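Long-range contacts in DNA polymerase beta (PDB 4P4M), which probably fills gaps in DNA during base excision repair, adding deoxynucleotides to a DNA strand with release of diphosphate: residues Y147-N152 / V266-R271; Q103-G108 / T138-V143. One frame throughout, in Å; residues are numbered along the deposited sequence. Where two conformers were deposited one is given.

The two contacts lie in series along the chain, their centres about 14 Å apart, and helices 139-146 and 148-151, one from each, are consecutive. Contact 2 holds a sodium-binding hairpin against helix 139-146; contact 1 sets the next short helix on segment 266-271, which leads into the palm strand. They touch where Arg271 CD lies 3.9 Å from His105 ND1 in the conformer given, and where Phe148 CE1 is 4.1 Å from Val104 CG2. Both reach chain B, at successive nucleotides. Asp196, a magnesium ligand, is about 4 Å from the side chain of Arg271 and about 8 Å from that of His105 (nearest atoms), so contact 1 comes closer to the polymerase site.

Contact 1: Y147-N152 / V266-R271; sequences YFYDIN and VYKARR. With nucleotides of chain B.
Van der Waals contact centres on Ala269, whose small CB fits 3.8 Å from Tyr147 CE2 and 3.6 Å from Asp150 OD2; the tyrosine hydroxyl reaches past it to hydrogen-bond Glu234. Asp150 packs its CB on Ala269 O (3.4 Å). Its short side chain suits the place, setting OD2 in plane at the Tyr147 ring edge, where aromatic hydrogens are slightly positive. Ile151 lies across Arg271 at about a right angle, its CG1 and CG2 branches covering the aliphatic CG and CD. Further out, Lys268, extended through chi2 and chi3, brings CE to 3.2 Å from the polar Tyr149 OH.

Polar contact runs through water. One molecule donates to Asp150 O (2.7 Å) and accepts from Arg270 NH1, whose guanidinium is also salt-bridged to Glu159 through NE. A second donates to Ile151 O (2.6 Å) and accepts from Arg271 NE, so the last carbonyls of helix 148-151 are linked to two arginines through one water each.

OP1 of DA5 of chain B lies at the Arg271 guanidinium edge, near its plane; its 2.5 Å separation from NH1 is unusually short and doubtful. The long arginine reaches the helix through water, lies at the phosphate and makes a long, weak ion pair with magnesium-binding Asp196, an arrangement belonging to the fingers-palm junction of family X polymerases.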
loop_
_atom_site.group_PDB
_atom_site.type_symbol
_atom_site.label_atom_id
_atom_site.label_comp_id
_atom_site.label_asym_id
_atom_site.label_seq_id
_atom_site.Cartn_x
_atom_site.Cartn_y
_atom_site.Cartn_z
ATOM N N TYR A 147 9.223 16.146 3.209
ATOM C CA TYR A 147 7.806 16.305 2.870
ATOM C C TYR A 147 6.882 16.331 4.095
ATOM O O TYR A 147 5.691 16.038 3.987
ATOM C CB TYR A 147 7.362 15.193 1.896
ATOM C CG TYR A 147 7.945 15.357 0.503
ATOM C CD1 TYR A 147 9.171 14.785 0.163
ATOM C CD2 TYR A 147 7.279 16.104 -0.464
ATOM C CE1 TYR A 147 9.715 14.944 -1.117
ATOM C CE2 TYR A 147 7.817 16.263 -1.749
ATOM C CZ TYR A 147 9.033 15.686 -2.058
ATOM O OH TYR A 147 9.560 15.849 -3.325
ATOM N N PHE A 148 7.430 16.702 5.251
ATOM C CA PHE A 148 6.648 16.739 6.493
ATOM C C PHE A 148 5.347 17.536 6.367
ATOM O O PHE A 148 4.293 17.052 6.770
ATOM C CB PHE A 148 7.488 17.263 7.669
ATOM C CG PHE A 148 6.767 17.215 9.002
ATOM C CD1 PHE A 148 6.638 16.022 9.696
ATOM C CD2 PHE A 148 6.218 18.365 9.549
ATOM C CE1 PHE A 148 5.966 15.978 10.914
ATOM C CE2 PHE A 148 5.553 18.328 10.769
ATOM C CZ PHE A 148 5.423 17.134 11.447
ATOM N N TYR A 149 5.406 18.746 5.811
ATOM C CA TYR A 149 4.182 19.539 5.655
ATOM C C TYR A 149 3.147 18.821 4.766
ATOM O O TYR A 149 1.993 18.621 5.178
ATOM C CB TYR A 149 4.471 20.976 5.152
ATOM C CG TYR A 149 3.241 21.640 4.568
ATOM C CD1 TYR A 149 2.302 22.277 5.382
ATOM C CD2 TYR A 149 2.998 21.590 3.202
ATOM C CE1 TYR A 149 1.154 22.861 4.831
ATOM C CE2 TYR A 149 1.875 22.156 2.651
ATOM C CZ TYR A 149 0.953 22.782 3.463
ATOM O OH TYR A 149 -0.158 23.330 2.871
ATOM N N ASP A 150 3.560 18.417 3.561
ATOM C CA ASP A 150 2.645 17.748 2.621
ATOM C C ASP A 150 2.024 16.483 3.220
ATOM O O ASP A 150 0.823 16.235 3.081
ATOM C CB ASP A 150 3.364 17.351 1.314
ATOM C CG ASP A 150 3.651 18.536 0.405
ATOM O OD1 ASP A 150 2.986 19.585 0.551
ATOM O OD2 ASP A 150 4.545 18.410 -0.467
ATOM N N ILE A 151 2.855 15.680 3.873
ATOM C CA ILE A 151 2.421 14.377 4.380
ATOM C C ILE A 151 1.343 14.499 5.468
ATOM O O ILE A 151 0.495 13.623 5.607
ATOM C CB ILE A 151 3.623 13.529 4.863
ATOM C CG1 ILE A 151 4.436 13.027 3.661
ATOM C CG2 ILE A 151 3.152 12.336 5.713
ATOM C CD1 ILE A 151 5.778 12.428 4.037
ATOM N N ASN A 152 1.354 15.595 6.221
ATOM C CA ASN A 152 0.340 15.789 7.254
ATOM C C ASN A 152 -0.970 16.411 6.756
ATOM O O ASN A 152 -1.865 16.684 7.553
ATOM C CB ASN A 152 0.901 16.616 8.412
ATOM C CG ASN A 152 1.992 15.894 9.161
ATOM O OD1 ASN A 152 2.024 14.664 9.202
ATOM N ND2 ASN A 152 2.899 16.655 9.757
ATOM N N VAL A 266 -1.775 24.815 -8.387
ATOM C CA VAL A 266 -0.600 23.994 -8.071
ATOM C C VAL A 266 -0.948 23.014 -6.940
ATOM O O VAL A 266 -1.567 23.404 -5.949
ATOM C CB VAL A 266 0.593 24.885 -7.647
ATOM C CG1 VAL A 266 1.757 24.042 -7.155
ATOM C CG2 VAL A 266 1.031 25.784 -8.804
ATOM N N TYR A 267 -0.546 21.754 -7.080
ATOM C CA TYR A 267 -0.941 20.705 -6.123
ATOM C C TYR A 267 0.149 20.347 -5.117
ATOM O O TYR A 267 1.343 20.499 -5.395
ATOM C CB TYR A 267 -1.356 19.415 -6.867
ATOM C CG TYR A 267 -2.597 19.553 -7.720
ATOM C CD1 TYR A 267 -3.861 19.297 -7.198
ATOM C CD2 TYR A 267 -2.503 19.938 -9.056
ATOM C CE1 TYR A 267 -5.001 19.428 -7.995
ATOM C CE2 TYR A 267 -3.625 20.070 -9.848
ATOM C CZ TYR A 267 -4.869 19.820 -9.318
ATOM O OH TYR A 267 -5.978 19.954 -10.126
ATOM N N LYS A 268 -0.274 19.855 -3.950
ATOM C CA LYS A 268 0.638 19.267 -2.967
ATOM C C LYS A 268 1.128 17.900 -3.452
ATOM O O LYS A 268 0.385 17.172 -4.121
ATOM C CB LYS A 268 -0.109 19.039 -1.642
ATOM C CG LYS A 268 -0.587 20.314 -0.919
ATOM C CD LYS A 268 -1.331 19.916 0.366
ATOM C CE LYS A 268 -1.791 21.123 1.183
ATOM N NZ LYS A 268 -2.983 21.798 0.598
ATOM N N ALA A 269 2.351 17.525 -3.084
ATOM C CA ALA A 269 2.785 16.143 -3.263
ATOM C C ALA A 269 2.050 15.227 -2.268
ATOM O O ALA A 269 1.839 15.605 -1.113
ATOM C CB ALA A 269 4.309 16.031 -3.106
ATOM N N ARG A 270 1.664 14.032 -2.718
ATOM C CA ARG A 270 0.893 13.090 -1.899
ATOM C C ARG A 270 1.624 11.759 -1.763
ATOM O O ARG A 270 2.376 11.364 -2.657
ATOM C CB ARG A 270 -0.476 12.792 -2.546
ATOM C CG ARG A 270 -1.309 14.018 -2.936
ATOM C CD ARG A 270 -1.574 14.929 -1.718
ATOM N NE ARG A 270 -2.691 15.861 -1.947
ATOM C CZ ARG A 270 -3.254 16.577 -0.976
ATOM N NH1 ARG A 270 -2.793 16.464 0.268
ATOM N NH2 ARG A 270 -4.278 17.389 -1.231
ATOM N N ARG A 271 1.372 11.047 -0.663
ATOM C CA ARG A 271 1.863 9.679 -0.530
ATOM C C ARG A 271 1.114 8.746 -1.478
ATOM O O ARG A 271 -0.115 8.652 -1.431
ATOM C CB ARG A 271 1.756 9.177 0.917
ATOM C CG ARG A 271 2.750 9.866 1.838
ATOM C CD ARG A 271 2.793 9.214 3.227
ATOM N NE ARG A 271 1.500 9.258 3.910
ATOM C CZ ARG A 271 0.756 8.183 4.179
ATOM N NH1 ARG A 271 1.168 6.969 3.831
ATOM N NH2 ARG A 271 -0.403 8.319 4.798
ATOM P P DA B 5 2.556 3.838 5.253
ATOM O OP1 DA B 5 2.554 4.866 4.192
ATOM O OP2 DA B 5 1.679 4.016 6.425
ATOM O "O5'" DA B 5 2.270 2.444 4.550
ATOM C "C5'" DA B 5 1.030 2.132 3.998
ATOM C "C4'" DA B 5 1.134 0.801 3.285
ATOM O "O4'" DA B 5 1.671 -0.204 4.187
ATOM C "C3'" DA B 5 -0.229 0.273 2.862
ATOM O "O3'" DA B 5 -0.080 -0.673 1.790
ATOM C "C2'" DA B 5 -0.678 -0.356 4.182
ATOM C "C1'" DA B 5 0.608 -1.071 4.577
ATOM N N9 DA B 5 0.772 -1.458 5.987
ATOM C C8 DA B 5 1.132 -0.680 7.053
ATOM N N7 DA B 5 1.233 -1.341 8.189
ATOM C C5 DA B 5 0.923 -2.650 7.848
ATOM C C6 DA B 5 0.846 -3.852 8.594
ATOM N N6 DA B 5 1.082 -3.937 9.911
ATOM N N1 DA B 5 0.509 -4.982 7.929
ATOM C C2 DA B 5 0.272 -4.901 6.614
ATOM N N3 DA B 5 0.311 -3.834 5.813
ATOM C C4 DA B 5 0.645 -2.732 6.493
HETATM O O HOH W 1 -0.613 14.788 1.377
HETATM O O HOH W 2 0.113 11.347 4.442
#

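Contact 2: Q103-G108 / T138-V143. With NA (sodium ion), chain F; nucleotides of chain B.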
loop_
_atom_site.group_PDB
_atom_site.type_symbol
_atom_site.label_atom_id
_atom_site.label_comp_id
_atom_site.label_asym_id
_atom_site.label_seq_id
_atom_site.Cartn_x
_atom_site.Cartn_y
_atom_site.Cartn_z
ATOM N N GLN A 103 6.112 11.215 14.931
ATOM C CA GLN A 103 5.147 11.812 14.010
ATOM C C GLN A 103 5.709 11.838 12.587
ATOM O O GLN A 103 4.952 11.888 11.617
ATOM C CB GLN A 103 4.769 13.232 14.440
ATOM C CG GLN A 103 3.971 13.317 15.725
ATOM C CD GLN A 103 3.531 14.739 16.033
ATOM O OE1 GLN A 103 2.359 15.084 15.884
ATOM N NE2 GLN A 103 4.473 15.571 16.461
ATOM N N VAL A 104 7.036 11.802 12.469
ATOM C CA VAL A 104 7.686 11.812 11.157
ATOM C C VAL A 104 7.695 10.434 10.494
ATOM O O VAL A 104 8.074 9.454 11.114
ATOM C CB VAL A 104 9.130 12.306 11.242
ATOM C CG1 VAL A 104 9.722 12.428 9.838
ATOM C CG2 VAL A 104 9.192 13.632 11.978
ATOM N N HIS A 105 7.291 10.374 9.228
ATOM C CA HIS A 105 7.269 9.135 8.445
ATOM C C HIS A 105 8.660 8.504 8.388
ATOM O O HIS A 105 9.627 9.170 7.984
ATOM C CB HIS A 105 6.772 9.458 7.023
ATOM C CG HIS A 105 6.355 8.262 6.224
ATOM N ND1 HIS A 105 5.127 7.763 5.934
ATOM C CD2 HIS A 105 7.255 7.446 5.572
ATOM C CE1 HIS A 105 5.312 6.658 5.140
ATOM N NE2 HIS A 105 6.607 6.487 4.938
ATOM N N GLY A 106 8.767 7.236 8.781
ATOM C CA GLY A 106 10.041 6.537 8.777
ATOM C C GLY A 106 10.708 6.443 10.143
ATOM O O GLY A 106 11.689 5.712 10.320
ATOM N N PHE A 107 10.192 7.187 11.115
ATOM C CA PHE A 107 10.749 7.140 12.467
ATOM C C PHE A 107 9.818 6.397 13.407
ATOM O O PHE A 107 8.694 6.813 13.620
ATOM C CB PHE A 107 11.030 8.553 13.001
ATOM C CG PHE A 107 12.157 9.245 12.302
ATOM C CD1 PHE A 107 11.949 9.894 11.097
ATOM C CD2 PHE A 107 13.435 9.234 12.840
ATOM C CE1 PHE A 107 12.996 10.526 10.443
ATOM C CE2 PHE A 107 14.480 9.865 12.194
ATOM C CZ PHE A 107 14.260 10.511 10.995
ATOM N N GLY A 108 10.280 5.284 13.961
ATOM C CA GLY A 108 9.520 4.596 14.985
ATOM C C GLY A 108 10.165 4.848 16.338
ATOM O O GLY A 108 11.126 5.618 16.437
ATOM N N THR A 138 18.546 7.335 6.968
ATOM C CA THR A 138 18.389 6.650 5.695
ATOM C C THR A 138 17.717 7.553 4.665
ATOM O O THR A 138 17.194 8.619 4.998
ATOM C CB THR A 138 17.530 5.380 5.848
ATOM O OG1 THR A 138 16.165 5.743 6.091
ATOM C CG2 THR A 138 18.043 4.522 6.999
ATOM N N ASP A 139 17.725 7.112 3.412
ATOM C CA ASP A 139 17.056 7.838 2.336
ATOM C C ASP A 139 15.541 7.942 2.557
ATOM O O ASP A 139 14.931 8.971 2.256
ATOM C CB ASP A 139 17.380 7.202 0.978
ATOM C CG ASP A 139 18.761 7.592 0.467
ATOM O OD1 ASP A 139 19.489 8.308 1.193
ATOM O OD2 ASP A 139 19.122 7.183 -0.657
ATOM N N GLN A 140 14.937 6.889 3.096
ATOM C CA GLN A 140 13.494 6.905 3.365
ATOM C C GLN A 140 13.066 7.880 4.478
ATOM O O GLN A 140 11.998 8.505 4.410
ATOM C CB GLN A 140 12.992 5.509 3.723
ATOM C CG GLN A 140 11.531 5.519 4.165
ATOM C CD GLN A 140 10.909 4.133 4.217
ATOM O OE1 GLN A 140 11.593 3.119 4.041
ATOM N NE2 GLN A 140 9.600 4.083 4.464
ATOM N N GLN A 141 13.878 7.973 5.526
ATOM C CA GLN A 141 13.602 8.914 6.607
ATOM C C GLN A 141 13.748 10.334 6.086
ATOM O O GLN A 141 13.036 11.251 6.520
ATOM C CB GLN A 141 14.541 8.653 7.800
ATOM C CG GLN A 141 14.097 7.459 8.640
ATOM C CD GLN A 141 15.177 6.925 9.573
ATOM O OE1 GLN A 141 16.353 7.258 9.445
ATOM N NE2 GLN A 141 14.772 6.079 10.511
ATOM N N ARG A 142 14.666 10.516 5.139
ATOM C CA ARG A 142 14.922 11.843 4.589
ATOM C C ARG A 142 13.729 12.368 3.798
ATOM O O ARG A 142 13.468 13.575 3.783
ATOM C CB ARG A 142 16.198 11.853 3.741
ATOM C CG ARG A 142 17.447 11.520 4.547
ATOM C CD ARG A 142 18.735 11.877 3.822
ATOM N NE ARG A 142 19.896 11.351 4.540
ATOM C CZ ARG A 142 20.524 11.986 5.527
ATOM N NH1 ARG A 142 20.115 13.186 5.919
ATOM N NH2 ARG A 142 21.567 11.421 6.121
ATOM N N VAL A 143 13.006 11.466 3.138
ATOM C CA VAL A 143 11.789 11.858 2.431
ATOM C C VAL A 143 10.699 12.271 3.416
ATOM O O VAL A 143 9.990 13.255 3.197
ATOM C CB VAL A 143 11.277 10.729 1.491
ATOM C CG1 VAL A 143 9.911 11.082 0.927
ATOM C CG2 VAL A 143 12.282 10.480 0.375
HETATM NA NA NA F . 6.532 7.577 12.303
ATOM P P DG B 3 11.841 2.033 14.407
ATOM O OP1 DG B 3 12.613 3.290 14.435
ATOM O OP2 DG B 3 11.114 1.564 15.604
ATOM O "O5'" DG B 3 10.783 2.131 13.206
ATOM C "C5'" DG B 3 11.217 2.591 11.930
ATOM C "C4'" DG B 3 10.130 2.371 10.886
ATOM O "O4'" DG B 3 10.036 0.950 10.577
ATOM C "C3'" DG B 3 8.727 2.817 11.301
ATOM O "O3'" DG B 3 8.334 3.960 10.515
ATOM C "C2'" DG B 3 7.843 1.590 11.056
ATOM C "C1'" DG B 3 8.711 0.712 10.155
ATOM N N9 DG B 3 8.375 -0.715 10.234
ATOM C C8 DG B 3 8.189 -1.493 11.358
ATOM N N7 DG B 3 7.885 -2.742 11.092
ATOM C C5 DG B 3 7.866 -2.794 9.706
ATOM C C6 DG B 3 7.588 -3.880 8.843
ATOM O O6 DG B 3 7.296 -5.037 9.164
ATOM N N1 DG B 3 7.668 -3.510 7.495
ATOM C C2 DG B 3 7.980 -2.241 7.052
ATOM N N2 DG B 3 8.017 -2.066 5.723
ATOM N N3 DG B 3 8.244 -1.208 7.856
ATOM C C4 DG B 3 8.162 -1.560 9.163
ATOM P P DT B 4 6.851 4.563 10.631
ATOM O OP1 DT B 4 6.919 5.990 10.266
ATOM O OP2 DT B 4 6.270 4.118 11.915
ATOM O "O5'" DT B 4 6.061 3.855 9.434
ATOM C "C5'" DT B 4 6.597 3.950 8.123
ATOM C "C4'" DT B 4 5.827 3.071 7.154
ATOM O "O4'" DT B 4 5.997 1.668 7.496
ATOM C "C3'" DT B 4 4.331 3.348 7.114
ATOM O "O3'" DT B 4 4.065 3.680 5.778
ATOM C "C2'" DT B 4 3.667 2.042 7.557
ATOM C "C1'" DT B 4 4.760 0.994 7.347
ATOM N N1 DT B 4 4.677 -0.160 8.306
ATOM C C2 DT B 4 4.583 -1.447 7.809
ATOM O O2 DT B 4 4.565 -1.708 6.623
ATOM N N3 DT B 4 4.508 -2.430 8.758
ATOM C C4 DT B 4 4.510 -2.270 10.124
ATOM O O4 DT B 4 4.429 -3.234 10.881
ATOM C C5 DT B 4 4.613 -0.903 10.587
ATOM C C7 DT B 4 4.627 -0.602 12.060
ATOM C C6 DT B 4 4.690 0.071 9.669
HETATM O O HOH W 3 4.622 8.350 11.035
HETATM O O HOH W 4 5.035 6.037 13.435
#
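The ring of Phe107 and the side-chain amide of Gln141 lie stacked, their planes only 9° apart. Gln141 CG rests over one ring face, a CH-pi contact 4.0 Å from the centroid, and CB comes 3.6 Å from CE1, while Val104 O lies at the ring edge. His105, deposited in two conformers and taken here in one, carries C5' of DT4 of chain B over one face and meets Gln140 NE2 at its edge, 3.9 Å from its own NE2; no partner for His105 O appears in the model.

With CG anti to its carbonyl carbon (chi1 -78°) and the chain extended beyond, Gln141 lays its amide across the ring face, with NE2 toward Gly106 O. NE2 donates to that oxygen (3.1 Å, 165°), which lies in the plane of the amide; the donor itself stands well above the carbonyl plane. At the other end OE1 accepts a weak bond from Thr138 N, while Thr138 OG1 caps Gln141 N, closing the capping box that starts helix 139-146. Glutamine, with a donor and an acceptor on one flat group, suits both tasks.

Gly106 takes the positive phi of a type II turn, which glycine readily adopts, and packs its bare CA close to Gln141. Its N gives a 2.7 Å hydrogen bond to OP1 of DT4 of chain B. That same oxygen binds sodium, together with two waters and the carbonyl oxygens of Val104, Phe107 and Thr102. Gly108 N, at the N-cap of helix 109-119, donates to OP1 of DG3 of chain B (3.1 Å). The hairpin fits a helix-hairpin-helix motif: backbone groups and a cation meet two successive phosphates, consistent with gripping DNA independently of base sequence.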